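Local coordinates for protein ATP-dependent Clp protease proteolytic subunit (PDB 4GM2) that forms a catalytically inactive ring subunit of the apicoplast-localized caseinolytic (Clp) protease complex of the malaria parasite Plasmodium falciparum, at residues L24-R29 / I46-Y51; H40-I45 / I82-S87; L114-K119 / F195-H200; G118-R123 / N169-T174. All blocks are in the same frame, centred on the assembly; numbering follows the deposited sequence.

Contact 1: L24-R29 / I46-Y51; sequences LLLSKR and ISQLLY
Leu26, on the short helix near the start of the chain, meets Gln48 and Tyr51, which lie one helical turn apart on helix 39-55. The two backbones stay well separated, with 7.7 Å between the CA atoms of Leu26 and Gln48, and the leucine spans the gap with its isobutyl group.

The direct touch is dispersive, and of the two methyls CD1 faces mainly Tyr51, CD2 Gln48. CD1 of Leu26 lies 3.9 Å from CD2 of the Tyr51 ring, approaching it at a slant. The ring is in position because CG of Tyr51 stands anti to the backbone N (chi1 172°), which sends it out from the helix toward the leucine. CD2 of Leu26 rests against the aliphatic part of Gln48, 3.9 Å from its CG, while the amide oxygen OE1 comes to 3.8 Å of that same methyl. This last pair is a van der Waals touch, and no hydrogen bond joins the segments.

The polar bonds lie outside the Leu26 contact. Within 24-29, Ser27 OG bonds Leu24 O at 2.7 Å, and Arg29 sends its guanidinium toward the far end of helix 39-55, where NH1 bonds Leu52 O and the other nitrogens reach carbonyls of Lys59 and Pro60.

Leu24 of a second subunit packs on both Leu26 and Tyr51, so the contact continues across the ring interface. Within the chain, Arg29 has positive phi and is the C' residue of a Schellman motif (Arg29 N to Leu26 O, Ile30 N to Leu25 O), the classic helix ending that here turns the chain into strand 30-33.

Contact 2: H40-I45 / I82-S87; sequences HISEQI and ITDVIS
Ser42 and Asp84 point their CB atoms at each other from two neighbouring helices and carry this contact by themselves. Their CA atoms are 6.2 Å apart, a close approach, helped by the short side chains at this point.

Apolar contact is slight: the CB atoms of Ser42 and Asp84 lie 3.8 Å from each other, and the two segments bury little surface between them.

The polar ends are near neighbours, but each has a hydrogen-bond partner outside the two segments. Ser42 OG lies 2.9 Å from Asp84 OD2, yet the hydroxyl bonds to Pro39 O in the preceding turn. With chi1 at 55°, OG sits between the backbone N and the carbonyl carbon, a position from which it can reach back to Pro39 O. The carboxylate is likewise engaged, OD2 accepting a bond from Asn78 ND2. Asn78 lies ahead of helix 81-94, so the aspartate ties the approach to the helix as well as facing its neighbour.

Beyond the pair, Ser42 and Ile45 both touch Ile88, one turn further along helix 81-94. A second subunit is also held here, Glu43 OE1 bonding its Ser34 OG and Ser87 OG its Leu104 O.

Helix 39-55 links strands 30-33 and 61-67, and helix 81-94 lies between strands 61-67 and 99-103. Their side-by-side packing is characteristic of successive beta-alpha-beta crossovers on a parallel sheet, as in the ClpP fold.

Contact 3: L114-K119 / F195-H200; sequences LASSGK and FKLIDH
The backbones of Ser116 and Leu197 come within 4.9 Å at their CA atoms, and from there residues 116-119 and 197-199 run on in directions 40° apart. Main chain meets main chain through a CA-H...O contact: Ser116 CA lies 3.4 Å from Leu197 O, with an angle of 137° at the hydrogen.

Beside it the side chains add a small apolar touch. One branch of Leu197 does the work, its CD2 standing 3.8 Å from CB of Ser116, while Thr170 of helix 148-170 packs on the same leucine. The hydroxyl of Ser116 has its polar partners outside the two segments. Its chi1 of 63° brings OG back over the last turn of its own helix, where OG bonds Ile113 O and is also bonded by Asn169 ND2.

Both segments are exits from helices. In active relatives of the ClpP family the nucleophilic serine stands at the N-terminal end of the helix equivalent to 110-116, so this contact lies at the other end of that element. Across from it, Lys196 with its positive phi forms a Schellman motif that closes helix 189-194 and releases the chain toward strand 200-201.

Further along, Asp199 OD2 comes to 3.8 Å of Lys119 O, two oxygens that do not bond. The carboxylate is directed instead at Arg123, whose NE forms a salt bridge with OD2, and a weak hydrogen bond from Gly121 N reaches the same oxygen. Main-chain bonds between Arg123 and both Asp199 and His200 then carry the segment into the edge of the parallel sheet.

Contact 4: G118-R123 / N169-T174; sequences GKKGYR and NTEKDT
Arg123 NH1 serves two main-chain carbonyls, Asn169 O across the contact and Ser116 O on its own side. The bond to Asn169 O is 3.1 Å long with an N-H...O angle of 149°. The oxygen lies at the edge of the guanidinium, near its plane, whereas NH1 stands 47° out of the carbonyl plane. A bend at chi3 (-64°) turns the group toward the helix end, and Asp199, its second partner, probably helps to fix its rotation.

Lys120 reaches the same carbonyl with carbon. Its CE lies 3.4 Å from Asn169 O, and NZ goes on to bond Lys168 O. The Glu171 side chain crosses that of Lys120 at a slant, OE2 lying 3.4 Å from Lys120 CE; NZ and OE2 remain 4.5 Å apart, beyond a salt bridge, though their opposite charges probably attract.

Lys119 to Tyr122 form a type II turn with Gly121 at its positive-phi position, and Glu171, also of positive phi, is where helix 148-170 ends. Arg123 and Lys120 thus bond carbonyls in the last turn of helix 148-170, which corresponds to the handle helix of ClpP subunits.

Contacts 1 and 2 share helix 39-55, whose successive turns meet the N-terminal helix and helix 81-94, and both extend to a second subunit. Contacts 3 and 4 begin from the same 114-123 region, have centres only about 5 Å apart, and touch no other chain. All four mix buried and more open residues, but Lys120 and Glu171 make contact 4 the most exposed of the four. The chemistry follows place: leucine against tyrosine and the aliphatic part of a glutamine at the ring interface in contact 1, small polar groups between adjacent helices in contact 2, backbone approach in contact 3, charged groups on a helix end in contact 4. Val85 packing on Leu114 joins contacts 2 and 3.

Contact 1: L24-R29 / I46-Y51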
loop_
_atom_site.group_PDB
_atom_site.type_symbol
_atom_site.label_atom_id
_atom_site.label_comp_id
_atom_site.label_asym_id
_atom_site.label_seq_id
_atom_site.Cartn_x
_atom_site.Cartn_y
_atom_site.Cartn_z
ATOM N N LEU A 24 -0.659 6.570 -17.736
ATOM C CA LEU A 24 -1.602 7.383 -18.499
ATOM C C LEU A 24 -0.859 8.312 -19.466
ATOM O O LEU A 24 -1.263 8.475 -20.619
ATOM C CB LEU A 24 -2.502 8.175 -17.549
ATOM C CG LEU A 24 -3.952 8.426 -17.968
ATOM C CD1 LEU A 24 -4.729 7.131 -18.156
ATOM C CD2 LEU A 24 -4.634 9.301 -16.933
ATOM N N LEU A 25 0.239 8.898 -18.996
ATOM C CA LEU A 25 1.148 9.635 -19.867
ATOM C C LEU A 25 1.870 8.717 -20.856
ATOM O O LEU A 25 2.094 9.094 -22.007
ATOM C CB LEU A 25 2.147 10.445 -19.041
ATOM C CG LEU A 25 1.948 11.962 -18.934
ATOM C CD1 LEU A 25 0.487 12.379 -18.858
ATOM C CD2 LEU A 25 2.716 12.489 -17.735
ATOM N N LEU A 26 2.216 7.510 -20.411
ATOM C CA LEU A 26 2.844 6.522 -21.285
ATOM C C LEU A 26 1.954 6.090 -22.442
ATOM O O LEU A 26 2.454 5.817 -23.535
ATOM C CB LEU A 26 3.270 5.281 -20.503
ATOM C CG LEU A 26 4.738 5.073 -20.146
ATOM C CD1 LEU A 26 4.943 3.599 -19.858
ATOM C CD2 LEU A 26 5.678 5.533 -21.252
ATOM N N SER A 27 0.646 6.015 -22.195
ATOM C CA SER A 27 -0.321 5.606 -23.214
ATOM C C SER A 27 -0.342 6.574 -24.405
ATOM O O SER A 27 -0.769 6.207 -25.504
ATOM C CB SER A 27 -1.718 5.467 -22.602
ATOM O OG SER A 27 -2.302 6.733 -22.326
ATOM N N LYS A 28 0.136 7.798 -24.167
ATOM C CA LYS A 28 0.232 8.850 -25.177
ATOM C C LYS A 28 1.667 9.019 -25.686
ATOM O O LYS A 28 1.976 9.980 -26.405
ATOM C CB LYS A 28 -0.257 10.183 -24.589
ATOM C CG LYS A 28 -1.714 10.197 -24.158
ATOM C CD LYS A 28 -2.647 10.292 -25.354
ATOM C CE LYS A 28 -3.999 9.669 -25.051
ATOM N NZ LYS A 28 -4.878 9.694 -26.255
ATOM N N ARG A 29 2.540 8.085 -25.307
ATOM C CA ARG A 29 3.975 8.149 -25.625
ATOM C C ARG A 29 4.654 9.403 -25.049
ATOM O O ARG A 29 5.530 10.010 -25.678
ATOM C CB ARG A 29 4.219 8.014 -27.133
ATOM C CG ARG A 29 3.829 6.659 -27.693
ATOM C CD ARG A 29 4.069 6.560 -29.193
ATOM N NE ARG A 29 5.464 6.282 -29.550
ATOM C CZ ARG A 29 6.070 5.104 -29.394
ATOM N NH1 ARG A 29 5.424 4.072 -28.863
ATOM N NH2 ARG A 29 7.338 4.958 -29.758
ATOM N N ILE A 46 14.967 5.346 -19.217
ATOM C CA ILE A 46 15.448 4.285 -20.099
ATOM C C ILE A 46 14.398 3.179 -20.248
ATOM O O ILE A 46 14.132 2.717 -21.360
ATOM C CB ILE A 46 16.808 3.718 -19.631
ATOM C CG1 ILE A 46 17.901 4.780 -19.797
ATOM C CG2 ILE A 46 17.177 2.466 -20.415
ATOM C CD1 ILE A 46 19.178 4.497 -19.030
ATOM N N SER A 47 13.787 2.776 -19.134
ATOM C CA SER A 47 12.754 1.745 -19.163
ATOM C C SER A 47 11.571 2.144 -20.042
ATOM O O SER A 47 11.081 1.333 -20.825
ATOM C CB SER A 47 12.273 1.414 -17.754
ATOM O OG SER A 47 13.286 0.740 -17.036
ATOM N N GLN A 48 11.134 3.395 -19.911
ATOM C CA GLN A 48 10.017 3.910 -20.684
ATOM C C GLN A 48 10.364 4.068 -22.161
ATOM O O GLN A 48 9.526 3.795 -23.031
ATOM C CB GLN A 48 9.529 5.230 -20.104
ATOM C CG GLN A 48 8.670 5.071 -18.860
ATOM C CD GLN A 48 8.472 6.383 -18.134
ATOM O OE1 GLN A 48 7.839 7.304 -18.649
ATOM N NE2 GLN A 48 9.020 6.477 -16.935
ATOM N N LEU A 49 11.595 4.502 -22.437
ATOM C CA LEU A 49 12.101 4.575 -23.811
ATOM C C LEU A 49 12.116 3.203 -24.484
ATOM O O LEU A 49 11.597 3.045 -25.596
ATOM C CB LEU A 49 13.487 5.219 -23.860
ATOM C CG LEU A 49 13.503 6.748 -23.784
ATOM C CD1 LEU A 49 14.919 7.265 -23.573
ATOM C CD2 LEU A 49 12.874 7.381 -25.020
ATOM N N LEU A 50 12.692 2.215 -23.803
ATOM C CA LEU A 50 12.704 0.846 -24.311
ATOM C C LEU A 50 11.286 0.300 -24.478
ATOM O O LEU A 50 10.976 -0.337 -25.484
ATOM C CB LEU A 50 13.520 -0.074 -23.403
ATOM C CG LEU A 50 15.025 0.158 -23.281
ATOM C CD1 LEU A 50 15.554 -0.733 -22.174
ATOM C CD2 LEU A 50 15.766 -0.107 -24.584
ATOM N N TYR A 51 10.422 0.571 -23.504
ATOM C CA TYR A 51 9.048 0.082 -23.569
ATOM C C TYR A 51 8.296 0.644 -24.767
ATOM O O TYR A 51 7.641 -0.105 -25.484
ATOM C CB TYR A 51 8.274 0.366 -22.281
ATOM C CG TYR A 51 6.807 0.040 -22.417
ATOM C CD1 TYR A 51 6.354 -1.270 -22.302
ATOM C CD2 TYR A 51 5.875 1.041 -22.687
ATOM C CE1 TYR A 51 5.011 -1.576 -22.444
ATOM C CE2 TYR A 51 4.533 0.746 -22.832
ATOM C CZ TYR A 51 4.107 -0.562 -22.708
ATOM O OH TYR A 51 2.771 -0.857 -22.846
#

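Contact 2: H40-I45 / I82-S87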
loop_
_atom_site.group_PDB
_atom_site.type_symbol
_atom_site.label_atom_id
_atom_site.label_comp_id
_atom_site.label_asym_id
_atom_site.label_seq_id
_atom_site.Cartn_x
_atom_site.Cartn_y
_atom_site.Cartn_z
ATOM N N HIS A 40 17.057 6.401 -9.697
ATOM C CA HIS A 40 15.866 5.669 -10.133
ATOM C C HIS A 40 15.121 6.340 -11.260
ATOM O O HIS A 40 14.379 5.679 -11.995
ATOM C CB HIS A 40 14.926 5.408 -8.961
ATOM C CG HIS A 40 14.316 6.654 -8.378
ATOM N ND1 HIS A 40 13.136 7.144 -8.799
ATOM C CD2 HIS A 40 14.761 7.509 -7.371
ATOM C CE1 HIS A 40 12.837 8.257 -8.100
ATOM N NE2 HIS A 40 13.834 8.479 -7.227
ATOM N N ILE A 41 15.301 7.652 -11.400
ATOM C CA ILE A 41 14.650 8.418 -12.465
ATOM C C ILE A 41 15.255 8.078 -13.823
ATOM O O ILE A 41 14.525 7.841 -14.788
ATOM C CB ILE A 41 14.700 9.944 -12.196
ATOM C CG1 ILE A 41 13.777 10.329 -11.026
ATOM C CG2 ILE A 41 14.383 10.745 -13.455
ATOM C CD1 ILE A 41 12.301 10.039 -11.226
ATOM N N SER A 42 16.586 8.037 -13.890
ATOM C CA SER A 42 17.282 7.716 -15.138
ATOM C C SER A 42 16.990 6.282 -15.570
ATOM O O SER A 42 16.935 5.981 -16.762
ATOM C CB SER A 42 18.790 7.979 -15.027
ATOM O OG SER A 42 19.373 7.289 -13.936
ATOM N N GLU A 43 16.775 5.412 -14.589
ATOM C CA GLU A 43 16.349 4.044 -14.846
ATOM C C GLU A 43 14.943 4.009 -15.452
ATOM O O GLU A 43 14.682 3.238 -16.372
ATOM C CB GLU A 43 16.397 3.241 -13.552
ATOM C CG GLU A 43 15.680 1.907 -13.603
ATOM C CD GLU A 43 15.415 1.366 -12.217
ATOM O OE1 GLU A 43 16.386 0.943 -11.543
ATOM O OE2 GLU A 43 14.233 1.377 -11.803
ATOM N N GLN A 44 14.055 4.856 -14.936
ATOM C CA GLN A 44 12.679 4.945 -15.420
ATOM C C GLN A 44 12.577 5.508 -16.836
ATOM O O GLN A 44 11.760 5.040 -17.629
ATOM C CB GLN A 44 11.833 5.788 -14.473
ATOM C CG GLN A 44 11.386 5.057 -13.223
ATOM C CD GLN A 44 10.739 5.983 -12.210
ATOM O OE1 GLN A 44 10.272 7.076 -12.552
ATOM N NE2 GLN A 44 10.707 5.551 -10.956
ATOM N N ILE A 45 13.394 6.515 -17.141
ATOM C CA ILE A 45 13.448 7.101 -18.478
ATOM C C ILE A 45 13.878 6.053 -19.506
ATOM O O ILE A 45 13.222 5.883 -20.536
ATOM C CB ILE A 45 14.381 8.328 -18.523
ATOM C CG1 ILE A 45 13.809 9.456 -17.658
ATOM C CG2 ILE A 45 14.584 8.807 -19.957
ATOM C CD1 ILE A 45 14.807 10.540 -17.297
ATOM N N ILE A 82 26.089 12.186 -14.833
ATOM C CA ILE A 82 26.665 12.402 -16.167
ATOM C C ILE A 82 26.654 11.142 -17.051
ATOM O O ILE A 82 26.271 11.203 -18.222
ATOM C CB ILE A 82 28.086 13.012 -16.080
ATOM C CG1 ILE A 82 28.046 14.322 -15.286
ATOM C CG2 ILE A 82 28.646 13.282 -17.470
ATOM C CD1 ILE A 82 29.392 14.806 -14.783
ATOM N N THR A 83 27.068 10.006 -16.494
ATOM C CA THR A 83 27.050 8.749 -17.243
ATOM C C THR A 83 25.624 8.273 -17.475
ATOM O O THR A 83 25.346 7.639 -18.495
ATOM C CB THR A 83 27.830 7.626 -16.544
ATOM O OG1 THR A 83 27.390 7.523 -15.187
ATOM C CG2 THR A 83 29.323 7.897 -16.587
ATOM N N ASP A 84 24.736 8.575 -16.525
ATOM C CA ASP A 84 23.320 8.238 -16.644
ATOM C C ASP A 84 22.693 8.926 -17.845
ATOM O O ASP A 84 21.973 8.294 -18.617
ATOM C CB ASP A 84 22.550 8.616 -15.375
ATOM C CG ASP A 84 22.649 7.562 -14.286
ATOM O OD1 ASP A 84 23.243 6.487 -14.531
ATOM O OD2 ASP A 84 22.124 7.811 -13.177
ATOM N N VAL A 85 22.974 10.219 -17.999
ATOM C CA VAL A 85 22.452 10.982 -19.127
ATOM C C VAL A 85 23.159 10.583 -20.428
ATOM O O VAL A 85 22.524 10.543 -21.482
ATOM C CB VAL A 85 22.452 12.511 -18.866
ATOM C CG1 VAL A 85 23.842 13.108 -19.005
ATOM C CG2 VAL A 85 21.493 13.213 -19.809
ATOM N N ILE A 86 24.456 10.266 -20.348
ATOM C CA ILE A 86 25.192 9.731 -21.500
ATOM C C ILE A 86 24.539 8.427 -21.952
ATOM O O ILE A 86 24.406 8.167 -23.156
ATOM C CB ILE A 86 26.695 9.492 -21.203
ATOM C CG1 ILE A 86 27.449 10.822 -21.081
ATOM C CG2 ILE A 86 27.342 8.665 -22.310
ATOM C CD1 ILE A 86 28.826 10.700 -20.451
ATOM N N SER A 87 24.138 7.614 -20.978
ATOM C CA SER A 87 23.419 6.383 -21.265
ATOM C C SER A 87 22.077 6.629 -21.931
ATOM O O SER A 87 21.744 5.928 -22.879
ATOM C CB SER A 87 23.232 5.546 -20.013
ATOM O OG SER A 87 24.292 4.624 -19.908
#

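Contact 3: L114-K119 / F195-H200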
loop_
_atom_site.group_PDB
_atom_site.type_symbol
_atom_site.label_atom_id
_atom_site.label_comp_id
_atom_site.label_asym_id
_atom_site.label_seq_id
_atom_site.Cartn_x
_atom_site.Cartn_y
_atom_site.Cartn_z
ATOM N N LEU A 114 20.323 16.531 -21.946
ATOM C CA LEU A 114 19.196 15.702 -22.340
ATOM C C LEU A 114 18.259 16.432 -23.295
ATOM O O LEU A 114 17.890 15.887 -24.333
ATOM C CB LEU A 114 18.433 15.220 -21.106
ATOM C CG LEU A 114 17.429 14.095 -21.342
ATOM C CD1 LEU A 114 18.106 12.912 -22.021
ATOM C CD2 LEU A 114 16.789 13.681 -20.027
ATOM N N ALA A 115 17.891 17.663 -22.945
ATOM C CA ALA A 115 17.011 18.479 -23.782
ATOM C C ALA A 115 17.569 18.708 -25.198
ATOM O O ALA A 115 16.843 18.583 -26.186
ATOM C CB ALA A 115 16.704 19.803 -23.097
ATOM N N SER A 116 18.859 19.025 -25.288
ATOM C CA SER A 116 19.509 19.279 -26.574
ATOM C C SER A 116 19.715 18.002 -27.394
ATOM O O SER A 116 20.141 18.061 -28.552
ATOM C CB SER A 116 20.860 19.962 -26.356
ATOM O OG SER A 116 21.738 19.112 -25.630
ATOM N N SER A 117 19.423 16.853 -26.791
ATOM C CA SER A 117 19.670 15.572 -27.439
ATOM C C SER A 117 18.477 15.091 -28.265
ATOM O O SER A 117 18.559 14.066 -28.937
ATOM C CB SER A 117 20.103 14.525 -26.413
ATOM O OG SER A 117 21.367 14.862 -25.853
ATOM N N GLY A 118 17.379 15.846 -28.222
ATOM C CA GLY A 118 16.200 15.554 -29.029
ATOM C C GLY A 118 16.506 15.710 -30.506
ATOM O O GLY A 118 17.511 16.326 -30.878
ATOM N N LYS A 119 15.645 15.142 -31.349
ATOM C CA LYS A 119 15.803 15.217 -32.798
ATOM C C LYS A 119 15.940 16.671 -33.246
ATOM O O LYS A 119 15.157 17.530 -32.831
ATOM C CB LYS A 119 14.615 14.548 -33.500
ATOM C CG LYS A 119 14.750 14.450 -35.013
ATOM C CD LYS A 119 13.416 14.125 -35.666
ATOM C CE LYS A 119 13.542 13.971 -37.173
ATOM N NZ LYS A 119 14.409 12.823 -37.562
ATOM N N PHE A 195 22.114 29.553 -29.457
ATOM C CA PHE A 195 23.250 28.674 -29.182
ATOM C C PHE A 195 23.028 27.284 -29.780
ATOM O O PHE A 195 23.927 26.439 -29.761
ATOM C CB PHE A 195 23.502 28.583 -27.673
ATOM C CG PHE A 195 24.864 28.057 -27.311
ATOM C CD1 PHE A 195 25.982 28.885 -27.361
ATOM C CD2 PHE A 195 25.029 26.736 -26.903
ATOM C CE1 PHE A 195 27.236 28.406 -27.023
ATOM C CE2 PHE A 195 26.282 26.250 -26.565
ATOM C CZ PHE A 195 27.387 27.085 -26.625
ATOM N N LYS A 196 21.828 27.069 -30.323
ATOM C CA LYS A 196 21.426 25.806 -30.957
ATOM C C LYS A 196 21.273 24.635 -29.984
ATOM O O LYS A 196 21.438 23.476 -30.365
ATOM C CB LYS A 196 22.342 25.453 -32.138
ATOM C CG LYS A 196 21.857 26.024 -33.460
ATOM C CD LYS A 196 22.952 26.064 -34.512
ATOM C CE LYS A 196 23.623 27.425 -34.558
ATOM N NZ LYS A 196 24.416 27.582 -35.806
ATOM N N LEU A 197 20.946 24.955 -28.733
ATOM C CA LEU A 197 20.534 23.958 -27.750
ATOM C C LEU A 197 19.103 23.518 -28.036
ATOM O O LEU A 197 18.699 22.397 -27.721
ATOM C CB LEU A 197 20.600 24.546 -26.336
ATOM C CG LEU A 197 21.935 24.614 -25.594
ATOM C CD1 LEU A 197 21.790 25.473 -24.348
ATOM C CD2 LEU A 197 22.444 23.227 -25.230
ATOM N N ILE A 198 18.350 24.434 -28.638
ATOM C CA ILE A 198 16.913 24.320 -28.833
ATOM C C ILE A 198 16.625 24.799 -30.256
ATOM O O ILE A 198 17.412 25.555 -30.835
ATOM C CB ILE A 198 16.174 25.206 -27.792
ATOM C CG1 ILE A 198 16.271 24.603 -26.381
ATOM C CG2 ILE A 198 14.725 25.481 -28.182
ATOM C CD1 ILE A 198 15.614 23.249 -26.200
ATOM N N ASP A 199 15.506 24.350 -30.817
ATOM C CA ASP A 199 15.126 24.718 -32.173
ATOM C C ASP A 199 14.042 25.794 -32.231
ATOM O O ASP A 199 14.209 26.805 -32.915
ATOM C CB ASP A 199 14.696 23.476 -32.953
ATOM C CG ASP A 199 15.818 22.473 -33.103
ATOM O OD1 ASP A 199 16.864 22.845 -33.671
ATOM O OD2 ASP A 199 15.655 21.316 -32.657
ATOM N N HIS A 200 12.938 25.574 -31.518
ATOM C CA HIS A 200 11.778 26.463 -31.595
ATOM C C HIS A 200 11.221 26.814 -30.250
ATOM O O HIS A 200 11.267 26.011 -29.311
ATOM C CB HIS A 200 10.669 25.838 -32.440
ATOM C CG HIS A 200 11.131 25.330 -33.785
ATOM N ND1 HIS A 200 11.519 26.154 -34.778
ATOM C CD2 HIS A 200 11.250 24.033 -34.280
ATOM C CE1 HIS A 200 11.872 25.423 -35.853
ATOM N NE2 HIS A 200 11.707 24.125 -35.547
#

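Contact 4: G118-R123 / N169-T174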
loop_
_atom_site.group_PDB
_atom_site.type_symbol
_atom_site.label_atom_id
_atom_site.label_comp_id
_atom_site.label_asym_id
_atom_site.label_seq_id
_atom_site.Cartn_x
_atom_site.Cartn_y
_atom_site.Cartn_z
ATOM N N GLY A 118 17.379 15.846 -28.222
ATOM C CA GLY A 118 16.200 15.554 -29.029
ATOM C C GLY A 118 16.506 15.710 -30.506
ATOM O O GLY A 118 17.511 16.326 -30.878
ATOM N N LYS A 119 15.645 15.142 -31.349
ATOM C CA LYS A 119 15.803 15.217 -32.798
ATOM C C LYS A 119 15.940 16.671 -33.246
ATOM O O LYS A 119 15.157 17.530 -32.831
ATOM C CB LYS A 119 14.615 14.548 -33.500
ATOM C CG LYS A 119 14.750 14.450 -35.013
ATOM C CD LYS A 119 13.416 14.125 -35.666
ATOM C CE LYS A 119 13.542 13.971 -37.173
ATOM N NZ LYS A 119 14.409 12.823 -37.562
ATOM N N LYS A 120 16.943 16.945 -34.077
ATOM C CA LYS A 120 17.137 18.295 -34.598
ATOM C C LYS A 120 15.922 18.750 -35.394
ATOM O O LYS A 120 15.457 18.055 -36.303
ATOM C CB LYS A 120 18.418 18.411 -35.425
ATOM C CG LYS A 120 19.671 18.543 -34.570
ATOM C CD LYS A 120 20.805 19.228 -35.323
ATOM C CE LYS A 120 22.055 19.343 -34.459
ATOM N NZ LYS A 120 22.676 18.016 -34.184
ATOM N N GLY A 121 15.409 19.917 -35.015
ATOM C CA GLY A 121 14.194 20.475 -35.590
ATOM C C GLY A 121 13.031 20.307 -34.639
ATOM O O GLY A 121 12.017 20.996 -34.758
ATOM N N TYR A 122 13.188 19.391 -33.688
ATOM C CA TYR A 122 12.109 19.020 -32.777
ATOM C C TYR A 122 12.500 19.143 -31.301
ATOM O O TYR A 122 12.028 18.381 -30.448
ATOM C CB TYR A 122 11.614 17.610 -33.098
ATOM C CG TYR A 122 10.936 17.485 -34.443
ATOM C CD1 TYR A 122 9.557 17.631 -34.563
ATOM C CD2 TYR A 122 11.673 17.214 -35.599
ATOM C CE1 TYR A 122 8.928 17.514 -35.791
ATOM C CE2 TYR A 122 11.053 17.095 -36.831
ATOM C CZ TYR A 122 9.680 17.246 -36.920
ATOM O OH TYR A 122 9.052 17.131 -38.140
ATOM N N ARG A 123 13.359 20.114 -31.014
ATOM C CA ARG A 123 13.673 20.483 -29.643
ATOM C C ARG A 123 12.976 21.805 -29.332
ATOM O O ARG A 123 13.317 22.853 -29.889
ATOM C CB ARG A 123 15.183 20.591 -29.448
ATOM C CG ARG A 123 15.935 19.306 -29.765
ATOM C CD ARG A 123 17.436 19.539 -29.813
ATOM N NE ARG A 123 17.831 20.444 -30.890
ATOM C CZ ARG A 123 19.065 20.903 -31.070
ATOM N NH1 ARG A 123 20.044 20.546 -30.248
ATOM N NH2 ARG A 123 19.323 21.724 -32.075
ATOM N N ASN A 169 25.343 18.398 -30.622
ATOM C CA ASN A 169 23.990 18.945 -30.497
ATOM C C ASN A 169 23.883 20.408 -30.923
ATOM O O ASN A 169 22.885 20.819 -31.522
ATOM C CB ASN A 169 23.470 18.787 -29.059
ATOM C CG ASN A 169 23.307 17.333 -28.639
ATOM O OD1 ASN A 169 23.477 16.413 -29.438
ATOM N ND2 ASN A 169 22.974 17.122 -27.371
ATOM N N THR A 170 24.918 21.184 -30.618
ATOM C CA THR A 170 24.914 22.625 -30.864
ATOM C C THR A 170 25.610 23.012 -32.170
ATOM O O THR A 170 25.594 24.181 -32.559
ATOM C CB THR A 170 25.592 23.384 -29.707
ATOM O OG1 THR A 170 26.934 22.907 -29.551
ATOM C CG2 THR A 170 24.824 23.186 -28.399
ATOM N N GLU A 171 26.213 22.025 -32.834
ATOM C CA GLU A 171 26.967 22.223 -34.081
ATOM C C GLU A 171 28.149 23.169 -33.892
ATOM O O GLU A 171 28.375 24.068 -34.702
ATOM C CB GLU A 171 26.053 22.711 -35.212
ATOM C CG GLU A 171 25.083 21.662 -35.726
ATOM C CD GLU A 171 24.008 22.244 -36.621
ATOM O OE1 GLU A 171 24.143 23.411 -37.047
ATOM O OE2 GLU A 171 23.021 21.529 -36.898
ATOM N N LYS A 172 28.895 22.955 -32.812
ATOM C CA LYS A 172 30.053 23.783 -32.482
ATOM C C LYS A 172 31.294 22.919 -32.287
ATOM O O LYS A 172 31.176 21.717 -32.025
ATOM C CB LYS A 172 29.780 24.614 -31.224
ATOM C CG LYS A 172 28.437 25.320 -31.243
ATOM C CD LYS A 172 28.468 26.650 -30.520
ATOM C CE LYS A 172 27.104 27.325 -30.584
ATOM N NZ LYS A 172 26.582 27.490 -31.973
ATOM N N ASP A 173 32.470 23.537 -32.427
ATOM C CA ASP A 173 33.755 22.867 -32.205
ATOM C C ASP A 173 33.917 22.441 -30.748
ATOM O O ASP A 173 33.374 23.078 -29.846
ATOM C CB ASP A 173 34.918 23.789 -32.590
ATOM C CG ASP A 173 34.987 24.072 -34.083
ATOM O OD1 ASP A 173 34.221 23.465 -34.860
ATOM O OD2 ASP A 173 35.824 24.912 -34.483
ATOM N N THR A 174 34.670 21.370 -30.516
ATOM C CA THR A 174 34.939 20.929 -29.148
ATOM C C THR A 174 35.787 21.946 -28.384
ATOM O O THR A 174 35.751 21.979 -27.158
ATOM C CB THR A 174 35.603 19.535 -29.075
ATOM O OG1 THR A 174 36.667 19.451 -30.029
ATOM C CG2 THR A 174 34.588 18.432 -29.341
#